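Local structure of cytochrome C (Thioalkalivibrio paradoxus ARh 1, 5N1T) at residues L33-C38 with A96-Q101; E65-F70 with S85-D90. The protein probably carries electrons as a small c-type cytochrome, using one covalently attached heme c whose iron has histidine and methionine axial ligands. All blocks are in the same frame, centred on the assembly; numbering follows the deposited sequence.

Contact 1 (L33-C38 with A96-Q101); sequences LLAGNC and AQHIAQ. With HEC (heme c), chain F.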
loop_
_atom_site.group_PDB
_atom_site.type_symbol
_atom_site.label_atom_id
_atom_site.label_comp_id
_atom_site.label_asym_id
_atom_site.label_seq_id
_atom_site.Cartn_x
_atom_site.Cartn_y
_atom_site.Cartn_z
ATOM N N LEU B 33 -21.880 13.628 24.845
ATOM C CA LEU B 33 -21.558 13.260 23.467
ATOM C C LEU B 33 -20.790 14.354 22.775
ATOM O O LEU B 33 -19.855 14.045 22.027
ATOM C CB LEU B 33 -22.812 12.889 22.665
ATOM C CG LEU B 33 -23.533 11.633 23.149
ATOM C CD1 LEU B 33 -24.814 11.365 22.359
ATOM C CD2 LEU B 33 -22.604 10.421 23.120
ATOM N N LEU B 34 -21.162 15.613 23.044
ATOM C CA LEU B 34 -20.473 16.793 22.497
ATOM C C LEU B 34 -19.051 16.823 22.982
ATOM O O LEU B 34 -18.142 17.146 22.206
ATOM C CB LEU B 34 -21.175 18.099 22.852
ATOM C CG LEU B 34 -22.504 18.380 22.145
ATOM C CD1 LEU B 34 -23.199 19.512 22.870
ATOM C CD2 LEU B 34 -22.382 18.700 20.653
ATOM N N ALA B 35 -18.867 16.428 24.245
ATOM C CA ALA B 35 -17.575 16.492 24.914
ATOM C C ALA B 35 -16.700 15.252 24.685
ATOM O O ALA B 35 -15.482 15.379 24.501
ATOM C CB ALA B 35 -17.789 16.734 26.398
ATOM N N GLY B 36 -17.320 14.066 24.685
ATOM C CA GLY B 36 -16.619 12.762 24.566
ATOM C C GLY B 36 -15.516 12.673 23.508
ATOM O O GLY B 36 -14.444 12.057 23.739
ATOM N N ASN B 37 -15.784 13.319 22.363
ATOM C CA ASN B 37 -14.893 13.313 21.231
ATOM C C ASN B 37 -13.583 14.043 21.507
ATOM O O ASN B 37 -12.534 13.688 20.963
ATOM C CB ASN B 37 -15.630 13.839 19.996
ATOM C CG ASN B 37 -16.589 12.802 19.409
ATOM O OD1 ASN B 37 -16.170 11.726 18.985
ATOM N ND2 ASN B 37 -17.875 13.123 19.376
ATOM N N CYS B 38 -13.629 15.028 22.388
ATOM C CA CYS B 38 -12.418 15.749 22.793
ATOM C C CYS B 38 -11.433 14.831 23.462
ATOM O O CYS B 38 -10.227 15.026 23.335
ATOM C CB CYS B 38 -12.753 16.892 23.754
ATOM S SG CYS B 38 -14.123 17.905 23.174
ATOM N N ALA B 96 -17.635 23.057 27.171
ATOM C CA ALA B 96 -16.795 23.758 28.131
ATOM C C ALA B 96 -17.164 23.311 29.565
ATOM O O ALA B 96 -16.334 22.719 30.270
ATOM C CB ALA B 96 -16.928 25.265 27.932
ATOM N N GLN B 97 -18.428 23.532 29.936
ATOM C CA GLN B 97 -19.002 23.116 31.212
ATOM C C GLN B 97 -18.648 21.665 31.553
ATOM O O GLN B 97 -17.922 21.407 32.519
ATOM C CB GLN B 97 -20.527 23.289 31.169
ATOM C CG GLN B 97 -21.205 23.304 32.531
ATOM C CD GLN B 97 -22.649 22.831 32.475
ATOM O OE1 GLN B 97 -23.035 21.899 33.183
ATOM N NE2 GLN B 97 -23.453 23.468 31.630
ATOM N N HIS B 98 -19.145 20.740 30.731
ATOM C CA HIS B 98 -18.981 19.308 30.939
ATOM C C HIS B 98 -17.530 18.829 31.178
ATOM O O HIS B 98 -17.298 17.987 32.058
ATOM C CB HIS B 98 -19.656 18.542 29.797
ATOM C CG HIS B 98 -19.763 17.072 30.036
ATOM N ND1 HIS B 98 -20.953 16.463 30.387
ATOM C CD2 HIS B 98 -18.828 16.085 29.968
ATOM C CE1 HIS B 98 -20.740 15.161 30.528
ATOM N NE2 HIS B 98 -19.459 14.908 30.285
ATOM N N ILE B 99 -16.559 19.370 30.445
ATOM C CA ILE B 99 -15.163 18.956 30.669
ATOM C C ILE B 99 -14.639 19.418 32.037
ATOM O O ILE B 99 -14.100 18.607 32.787
ATOM C CB ILE B 99 -14.228 19.284 29.476
ATOM C CG1 ILE B 99 -14.575 18.373 28.294
ATOM C CG2 ILE B 99 -12.766 19.079 29.835
ATOM C CD1 ILE B 99 -14.221 18.970 26.949
ATOM N N ALA B 100 -14.842 20.695 32.367
ATOM C CA ALA B 100 -14.437 21.262 33.662
ATOM C C ALA B 100 -15.166 20.643 34.886
ATOM O O ALA B 100 -14.520 20.361 35.909
ATOM C CB ALA B 100 -14.605 22.768 33.640
ATOM N N GLN B 101 -16.486 20.438 34.767
ATOM C CA GLN B 101 -17.318 19.798 35.797
ATOM C C GLN B 101 -16.789 18.384 36.108
ATOM O O GLN B 101 -16.676 18.011 37.275
ATOM C CB GLN B 101 -18.815 19.805 35.375
ATOM C CG GLN B 101 -19.840 19.285 36.388
HETATM FE FE HEC F . -8.270 20.167 21.218
HETATM C CHA HEC F . -5.622 22.381 21.681
HETATM C CHB HEC F . -10.036 21.801 23.604
HETATM C CHC HEC F . -11.126 18.360 20.322
HETATM C CHD HEC F . -6.370 18.281 19.174
HETATM N NA HEC F . -7.882 21.826 22.418
HETATM C C1A HEC F . -6.788 22.583 22.533
HETATM C C2A HEC F . -6.842 23.671 23.548
HETATM C C3A HEC F . -8.182 23.496 24.111
HETATM C C4A HEC F . -8.702 22.345 23.338
HETATM C CMA HEC F . -8.905 24.259 25.176
HETATM C CAA HEC F . -5.768 24.669 23.906
HETATM C CBA HEC F . -5.004 23.935 25.011
HETATM C CGA HEC F . -3.900 24.734 25.690
HETATM O O1A HEC F . -3.440 25.773 25.171
HETATM O O2A HEC F . -3.453 24.314 26.782
HETATM N NB HEC F . -10.259 20.099 21.844
HETATM C C1B HEC F . -10.792 20.836 22.844
HETATM C C2B HEC F . -12.215 20.620 23.149
HETATM C C3B HEC F . -12.582 19.614 22.158
HETATM C C4B HEC F . -11.299 19.339 21.405
HETATM C CMB HEC F . -13.109 21.280 24.162
HETATM C CAB HEC F . -13.992 19.147 22.112
HETATM C CBB HEC F . -14.594 18.152 21.199
HETATM N NC HEC F . -8.693 18.557 19.958
HETATM C C1C HEC F . -9.858 17.911 19.721
HETATM C C2C HEC F . -9.770 16.766 18.760
HETATM C C3C HEC F . -8.324 16.789 18.418
HETATM C C4C HEC F . -7.783 17.900 19.218
HETATM C CMC HEC F . -10.888 15.881 18.295
HETATM C CAC HEC F . -7.438 15.943 17.562
HETATM C CBC HEC F . -7.874 14.843 16.673
HETATM N ND HEC F . -6.330 20.317 20.540
HETATM C C1D HEC F . -5.728 19.506 19.679
HETATM C C2D HEC F . -4.335 19.880 19.339
HETATM C C3D HEC F . -4.124 21.111 20.117
HETATM C C4D HEC F . -5.420 21.263 20.786
HETATM C CMD HEC F . -3.355 19.180 18.462
HETATM C CAD HEC F . -2.932 22.010 20.191
HETATM C CBD HEC F . -3.368 23.195 19.334
HETATM C CGD HEC F . -3.201 23.014 17.839
HETATM O O1D HEC F . -2.051 22.895 17.358
HETATM O O2D HEC F . -4.227 23.017 17.123
#

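Contact 2 (E65-F70 with S85-D90); sequences ETMLAF and SGYSED. With HEC (heme c), chain F.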
loop_
_atom_site.group_PDB
_atom_site.type_symbol
_atom_site.label_atom_id
_atom_site.label_comp_id
_atom_site.label_asym_id
_atom_site.label_seq_id
_atom_site.Cartn_x
_atom_site.Cartn_y
_atom_site.Cartn_z
ATOM N N GLU B 65 -13.502 30.098 25.906
ATOM C CA GLU B 65 -12.947 31.342 25.395
ATOM C C GLU B 65 -11.917 31.032 24.321
ATOM O O GLU B 65 -11.776 31.806 23.385
ATOM C CB GLU B 65 -12.392 32.230 26.528
ATOM N N THR B 66 -11.241 29.883 24.432
ATOM C CA THR B 66 -10.229 29.473 23.419
ATOM C C THR B 66 -10.750 28.615 22.265
ATOM O O THR B 66 -10.232 28.704 21.153
ATOM C CB THR B 66 -8.918 28.909 24.023
ATOM O OG1 THR B 66 -9.222 27.906 24.991
ATOM C CG2 THR B 66 -8.097 30.054 24.690
ATOM N N MET B 67 -11.797 27.826 22.520
ATOM C CA MET B 67 -12.581 27.208 21.453
ATOM C C MET B 67 -12.930 28.283 20.441
ATOM O O MET B 67 -12.531 28.196 19.277
ATOM C CB MET B 67 -13.872 26.593 21.991
ATOM C CG MET B 67 -13.711 25.309 22.770
ATOM S SD MET B 67 -13.135 24.001 21.696
ATOM C CE MET B 67 -14.701 23.278 21.217
ATOM N N LEU B 68 -13.615 29.325 20.922
ATOM C CA LEU B 68 -14.071 30.440 20.085
ATOM C C LEU B 68 -12.900 31.161 19.433
ATOM O O LEU B 68 -13.029 31.590 18.270
ATOM C CB LEU B 68 -14.936 31.432 20.877
ATOM C CG LEU B 68 -16.149 30.880 21.634
ATOM C CD1 LEU B 68 -16.367 31.685 22.904
ATOM C CD2 LEU B 68 -17.429 30.823 20.803
ATOM N N ALA B 69 -11.781 31.272 20.176
ATOM C CA ALA B 69 -10.526 31.875 19.681
ATOM C C ALA B 69 -9.919 31.099 18.499
ATOM O O ALA B 69 -9.405 31.698 17.536
ATOM C CB ALA B 69 -9.504 32.007 20.808
ATOM N N PHE B 70 -9.987 29.766 18.592
ATOM C CA PHE B 70 -9.511 28.875 17.537
ATOM C C PHE B 70 -10.467 28.970 16.360
ATOM O O PHE B 70 -10.034 29.091 15.200
ATOM C CB PHE B 70 -9.464 27.436 18.032
ATOM C CG PHE B 70 -8.237 27.081 18.846
ATOM C CD1 PHE B 70 -6.957 27.424 18.421
ATOM C CD2 PHE B 70 -8.368 26.339 20.028
ATOM C CE1 PHE B 70 -5.836 27.050 19.165
ATOM C CE2 PHE B 70 -7.262 25.963 20.773
ATOM C CZ PHE B 70 -5.987 26.317 20.349
ATOM N N SER B 85 -14.741 24.915 14.731
ATOM C CA SER B 85 -15.706 25.396 13.741
ATOM C C SER B 85 -16.884 24.429 13.537
ATOM O O SER B 85 -17.964 24.816 13.077
ATOM C CB SER B 85 -14.998 25.621 12.396
ATOM O OG SER B 85 -14.073 26.715 12.443
ATOM N N GLY B 86 -16.684 23.170 13.897
ATOM C CA GLY B 86 -17.729 22.168 13.786
ATOM C C GLY B 86 -18.846 22.324 14.788
ATOM O O GLY B 86 -19.908 21.696 14.642
ATOM N N TYR B 87 -18.605 23.159 15.804
ATOM C CA TYR B 87 -19.590 23.430 16.846
ATOM C C TYR B 87 -20.161 24.836 16.842
ATOM O O TYR B 87 -19.482 25.803 16.480
ATOM C CB TYR B 87 -18.976 23.166 18.196
ATOM C CG TYR B 87 -18.383 21.812 18.313
ATOM C CD1 TYR B 87 -19.200 20.683 18.494
ATOM C CD2 TYR B 87 -17.015 21.639 18.221
ATOM C CE1 TYR B 87 -18.661 19.420 18.594
ATOM C CE2 TYR B 87 -16.466 20.385 18.320
ATOM C CZ TYR B 87 -17.282 19.282 18.511
ATOM O OH TYR B 87 -16.703 18.031 18.631
ATOM N N SER B 88 -21.409 24.938 17.274
ATOM C CA SER B 88 -22.034 26.216 17.538
ATOM C C SER B 88 -21.548 26.796 18.876
ATOM O O SER B 88 -20.961 26.090 19.709
ATOM C CB SER B 88 -23.538 26.013 17.597
ATOM O OG SER B 88 -23.873 25.395 18.818
ATOM N N GLU B 89 -21.825 28.081 19.075
ATOM C CA GLU B 89 -21.563 28.790 20.340
ATOM C C GLU B 89 -22.248 28.170 21.565
ATOM O O GLU B 89 -21.652 28.104 22.635
ATOM C CB GLU B 89 -21.936 30.270 20.211
ATOM C CG GLU B 89 -21.244 30.971 19.047
ATOM C CD GLU B 89 -21.042 32.448 19.288
ATOM O OE1 GLU B 89 -21.682 32.981 20.234
ATOM O OE2 GLU B 89 -20.236 33.059 18.537
ATOM N N ASP B 90 -23.491 27.714 21.397
ATOM C CA ASP B 90 -24.210 26.954 22.433
ATOM C C ASP B 90 -23.540 25.648 22.818
ATOM O O ASP B 90 -23.393 25.343 24.011
ATOM C CB ASP B 90 -25.638 26.658 21.985
ATOM C CG ASP B 90 -26.596 27.709 22.433
ATOM O OD1 ASP B 90 -26.145 28.869 22.561
ATOM O OD2 ASP B 90 -27.780 27.370 22.674
HETATM FE FE HEC F . -8.270 20.167 21.218
HETATM C CHA HEC F . -5.622 22.381 21.681
HETATM C CHB HEC F . -10.036 21.801 23.604
HETATM C CHC HEC F . -11.126 18.360 20.322
HETATM C CHD HEC F . -6.370 18.281 19.174
HETATM N NA HEC F . -7.882 21.826 22.418
HETATM C C1A HEC F . -6.788 22.583 22.533
HETATM C C2A HEC F . -6.842 23.671 23.548
HETATM C C3A HEC F . -8.182 23.496 24.111
HETATM C C4A HEC F . -8.702 22.345 23.338
HETATM C CMA HEC F . -8.905 24.259 25.176
HETATM C CAA HEC F . -5.768 24.669 23.906
HETATM C CBA HEC F . -5.004 23.935 25.011
HETATM C CGA HEC F . -3.900 24.734 25.690
HETATM O O1A HEC F . -3.440 25.773 25.171
HETATM O O2A HEC F . -3.453 24.314 26.782
HETATM N NB HEC F . -10.259 20.099 21.844
HETATM C C1B HEC F . -10.792 20.836 22.844
HETATM C C2B HEC F . -12.215 20.620 23.149
HETATM C C3B HEC F . -12.582 19.614 22.158
HETATM C C4B HEC F . -11.299 19.339 21.405
HETATM C CMB HEC F . -13.109 21.280 24.162
HETATM C CAB HEC F . -13.992 19.147 22.112
HETATM C CBB HEC F . -14.594 18.152 21.199
HETATM N NC HEC F . -8.693 18.557 19.958
HETATM C C1C HEC F . -9.858 17.911 19.721
HETATM C C2C HEC F . -9.770 16.766 18.760
HETATM C C3C HEC F . -8.324 16.789 18.418
HETATM C C4C HEC F . -7.783 17.900 19.218
HETATM C CMC HEC F . -10.888 15.881 18.295
HETATM C CAC HEC F . -7.438 15.943 17.562
HETATM C CBC HEC F . -7.874 14.843 16.673
HETATM N ND HEC F . -6.330 20.317 20.540
HETATM C C1D HEC F . -5.728 19.506 19.679
HETATM C C2D HEC F . -4.335 19.880 19.339
HETATM C C3D HEC F . -4.124 21.111 20.117
HETATM C C4D HEC F . -5.420 21.263 20.786
HETATM C CMD HEC F . -3.355 19.180 18.462
HETATM C CAD HEC F . -2.932 22.010 20.191
HETATM C CBD HEC F . -3.368 23.195 19.334
HETATM C CGD HEC F . -3.201 23.014 17.839
HETATM O O1D HEC F . -2.051 22.895 17.358
HETATM O O2D HEC F . -4.227 23.017 17.123
#

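Contact 1 (L33-C38 with A96-Q101)
Ala35 and Ile99 meet where helix 29-42 passes helix 89-101, and their CA atoms, 6.7 Å apart, form the nearest backbone pair of the two segments. The contact between the segments is apolar. Ala35 CB, directed at the other helix, lies 4.1 Å from Ile99 CG1. The same methyl is 3.8 Å from His98 CD2 and approaches the imidazole obliquely. With His98 CG anti to the backbone N (chi1 -170°), the ring is carried across to helix 29-42, where it also touches Ala32 and Tyr39; it stacks on the ring of His102 as well. Leu34 extends the same packing to Glu91, Ser94 and Ile95 of helix 89-101.

The segment axes come within 9.1 Å and cross at -63°. This is the pairing of N- and C-terminal helices that characterises the class I cytochrome c fold, and the small Ala35 sits at its nearest backbone point. The first of these helices also carries the CxxCH heme-attachment motif, with Cys38 and Cys41 as the covalent residues and His42 as an iron ligand.

A second group of contacts runs to the heme. Cys38 SG is bonded covalently to the vinyl-derived carbon CAB of heme c. Across the interface that sulfur lies 3.9 Å from Ile99 CD1. Ile99 CG1 is anti to the carbonyl carbon (chi1 -70°), and from there CD1 extends to the porphyrin margin, 3.8 Å from heme CMB. One methyl therefore touches both the thioether sulfur and the ring substituent next to it.

Polar bonding involves another part of the assembly: Asn37 OD1 and ND2, together with Gly36 O, are hydrogen-bonded to a chain of a different protein.

Contact 2 (E65-F70 with S85-D90)
Met67 and Tyr87 meet on the methionine-ligand side of a class I cytochrome c fold, where helix 60-72 faces the turn leading into helix 89-101. Met67 leaves its helix with CG anti to the carbonyl carbon (chi1 -74°) and then bends at both chi2 and chi3. The folded chain brings SD to 3.7 Å from heme CMB and lays CE 4.1 Å from Tyr87 CD2, an oblique approach to the phenol ring. Met67 also packs on the axial ligand Met80.

Leu68 and Glu89 form a more open second pair: Leu68 CD2 touches the aliphatic CG of Glu89 at 4.2 Å, while Glu89 also packs on Arg71. Ser88 is the N-cap of helix 89-101: its side chain caps a backbone N just past Asp90, and its own N is hydrogen-bonded in return to Glu91 OE1, the reciprocal pattern of a capping box.

Phe70 serves the pocket rather than the opposite segment. The heme meets its ring at the edge, in plane, with CE2 3.6 Å from heme C2A. Tyr87, its CG anti to the carbonyl carbon (chi1 -54°), carries its hydroxyl to the porphyrin margin, placing OH 3.3 Å from heme CBB.

Both contacts use helix 89-101: contact 1 joins its C-terminal part to helix 29-42, and contact 2 joins its beginning and the preceding turn to helix 60-72. Their centres are 13 Å apart, and along the chain contact 2 is nested inside the loop that contact 1 closes. They meet at the heme margin, where Leu34 O and Tyr87 OH pack 4.0 Å apart. The heme methyl CMB is shared, being touched by Ile99 from contact 1 and Met67 from contact 2. The two also relate to different iron ligands: the Cys38 side chain is about 5 Å from that of His42, and the Met67 side chain about 4 Å from that of Met80.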